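Local coordinates for uncharacterized protein (Parabacteroides merdae, PDB 4MXN) that is a putative glycosyl hydrolase of family 28, probably cleaving glycosidic bonds in pectin-like polysaccharides, though its substrate is not established, at residues 103-108 and 154-159. Residues are numbered along the deposited sequence; the frame is centred on the assembly and turned at random.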
loop_
_atom_site.group_PDB
_atom_site.type_symbol
_atom_site.label_atom_id
_atom_site.label_comp_id
_atom_site.label_asym_id
_atom_site.label_seq_id
_atom_site.Cartn_x
_atom_site.Cartn_y
_atom_site.Cartn_z
ATOM N N ILE A 103 1.751 3.229 -1.959
ATOM C CA ILE A 103 1.012 3.067 -3.213
ATOM C C ILE A 103 -0.409 3.509 -2.941
ATOM O O ILE A 103 -1.092 2.909 -2.100
ATOM C CB ILE A 103 1.056 1.641 -3.848
ATOM C CG1 ILE A 103 2.497 1.133 -4.018
ATOM C CG2 ILE A 103 0.302 1.657 -5.210
ATOM C CD1 ILE A 103 2.625 -0.413 -4.385
ATOM N N TYR A 104 -0.855 4.553 -3.643
ATOM C CA TYR A 104 -2.221 5.013 -3.493
ATOM C C TYR A 104 -2.866 5.170 -4.848
ATOM O O TYR A 104 -2.184 5.273 -5.869
ATOM C CB TYR A 104 -2.315 6.334 -2.673
ATOM C CG TYR A 104 -1.800 7.570 -3.386
ATOM C CD1 TYR A 104 -0.449 7.875 -3.400
ATOM C CD2 TYR A 104 -2.669 8.438 -4.037
ATOM C CE1 TYR A 104 0.032 9.010 -4.047
ATOM C CE2 TYR A 104 -2.199 9.580 -4.687
ATOM C CZ TYR A 104 -0.846 9.859 -4.690
ATOM O OH TYR A 104 -0.362 10.970 -5.331
ATOM N N ALA A 105 -4.195 5.233 -4.858
ATOM C CA ALA A 105 -4.930 5.486 -6.090
ATOM C C ALA A 105 -6.172 6.264 -5.753
ATOM O O ALA A 105 -6.833 5.976 -4.758
ATOM C CB ALA A 105 -5.265 4.188 -6.809
ATOM N N ASP A 106 -6.461 7.271 -6.561
ATOM C CA ASP A 106 -7.610 8.136 -6.388
ATOM C C ASP A 106 -8.455 8.139 -7.660
ATOM O O ASP A 106 -8.033 8.679 -8.684
ATOM C CB ASP A 106 -7.133 9.558 -6.030
ATOM C CG ASP A 106 -8.222 10.606 -5.930
ATOM O OD1 ASP A 106 -9.357 10.252 -5.543
ATOM O OD2 ASP A 106 -7.936 11.788 -6.221
ATOM N N LYS A 107 -9.652 7.533 -7.575
ATOM C CA LYS A 107 -10.673 7.460 -8.619
ATOM C C LYS A 107 -10.124 6.824 -9.903
ATOM O O LYS A 107 -10.355 7.334 -11.004
ATOM C CB LYS A 107 -11.275 8.856 -8.879
ATOM C CG LYS A 107 -12.136 9.361 -7.725
ATOM C CD LYS A 107 -12.725 10.733 -8.011
ATOM C CE LYS A 107 -13.402 11.335 -6.805
ATOM N NZ LYS A 107 -12.415 11.839 -5.812
ATOM N N GLN A 108 -9.399 5.701 -9.750
ATOM C CA GLN A 108 -8.847 4.939 -10.867
ATOM C C GLN A 108 -9.644 3.647 -11.059
ATOM O O GLN A 108 -10.367 3.236 -10.158
ATOM C CB GLN A 108 -7.362 4.613 -10.616
ATOM C CG GLN A 108 -6.460 5.842 -10.386
ATOM C CD GLN A 108 -6.424 6.814 -11.540
ATOM O OE1 GLN A 108 -6.011 6.480 -12.665
ATOM N NE2 GLN A 108 -6.819 8.054 -11.283
ATOM N N GLU A 154 -8.990 5.065 -2.895
ATOM C CA GLU A 154 -10.201 5.849 -2.653
ATOM C C GLU A 154 -10.959 6.083 -3.957
ATOM O O GLU A 154 -10.393 6.626 -4.908
ATOM C CB GLU A 154 -9.902 7.178 -1.950
ATOM C CG GLU A 154 -11.163 7.837 -1.395
ATOM C CD GLU A 154 -10.973 9.214 -0.789
ATOM O OE1 GLU A 154 -9.885 9.489 -0.232
ATOM O OE2 GLU A 154 -11.931 10.017 -0.851
ATOM N N GLY A 155 -12.230 5.711 -3.966
ATOM C CA GLY A 155 -13.121 5.892 -5.113
ATOM C C GLY A 155 -12.730 5.081 -6.334
ATOM O O GLY A 155 -13.067 5.454 -7.455
ATOM N N CYS A 156 -12.016 3.975 -6.126
ATOM C CA CYS A 156 -11.530 3.126 -7.201
ATOM C C CYS A 156 -12.514 2.004 -7.533
ATOM O O CYS A 156 -13.323 1.616 -6.696
ATOM C CB CYS A 156 -10.153 2.574 -6.847
ATOM S SG CYS A 156 -8.865 3.847 -6.727
ATOM N N GLU A 157 -12.448 1.491 -8.772
ATOM C CA GLU A 157 -13.307 0.394 -9.226
ATOM C C GLU A 157 -12.452 -0.717 -9.826
ATOM O O GLU A 157 -11.527 -0.403 -10.567
ATOM C CB GLU A 157 -14.314 0.925 -10.271
ATOM C CG GLU A 157 -15.400 1.812 -9.691
ATOM C CD GLU A 157 -16.548 2.180 -10.610
ATOM O OE1 GLU A 157 -16.619 1.657 -11.747
ATOM O OE2 GLU A 157 -17.396 2.989 -10.171
ATOM N N ASP A 158 -12.754 -2.004 -9.527
ATOM C CA ASP A 158 -12.034 -3.182 -10.049
ATOM C C ASP A 158 -10.563 -3.125 -9.583
ATOM O O ASP A 158 -9.655 -2.768 -10.340
ATOM C CB ASP A 158 -12.173 -3.310 -11.593
ATOM C CG ASP A 158 -13.610 -3.271 -12.108
ATOM O OD1 ASP A 158 -14.508 -3.794 -11.412
ATOM O OD2 ASP A 158 -13.835 -2.720 -13.206
ATOM N N VAL A 159 -10.361 -3.410 -8.293
ATOM C CA VAL A 159 -9.052 -3.370 -7.633
ATOM C C VAL A 159 -8.632 -4.798 -7.284
ATOM O O VAL A 159 -9.374 -5.499 -6.600
ATOM C CB VAL A 159 -9.114 -2.471 -6.372
ATOM C CG1 VAL A 159 -7.786 -2.485 -5.609
ATOM C CG2 VAL A 159 -9.533 -1.046 -6.727
#
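D106 and E154 form a parallel bridge between successive coils of a right-handed parallel beta-helix, the fold of family 28 glycosyl hydrolases, where strands 104-106 and 151-154 end and the chain passes into turns at K107 and G155. Backbone bonds join the coils: E154 N gives to A105 O, K107 N reaches E154 O at 2.9 Å, and past the turn E157 N reaches Q108 O at 3.0 Å in the carbonyl plane. K107 and G155 both take positive phi and their CA atoms pair across the coils, consistent with turns of matching shape stacked in step; K107 CA lies 3.3 Å from G155 O in a nearly straight CA-H...O contact. Glycine suits the positive phi at G155, close to K107 CG. Just past the turn sits the buried thiol of C156. Its chi1 of -65° sets SG anti to the carbonyl carbon, bringing it against the adjacent coil, where it lies 3.6 Å from A105 CB and accepts the N-H of Q108 at 3.6 Å (164°). I111 packs on both A105 and C156. Replacing C156 by alanine removes the sulfur, which would probably leave the Q108 N-H without its acceptor and open a gap beside A105. Q108 folds back on its own turn, NE2 meeting D106 O at 2.9 Å from above the carbonyl plane, while OE1 takes S72 N from a neighbouring turn. K107 NZ makes a weak salt bridge to D106 OD1 (3.5 Å), which may soften repulsion between D106 and the nearby E154 carboxylate. The coils are thus joined mainly through the backbone, with a buried sulfur serving one amide beside the turn.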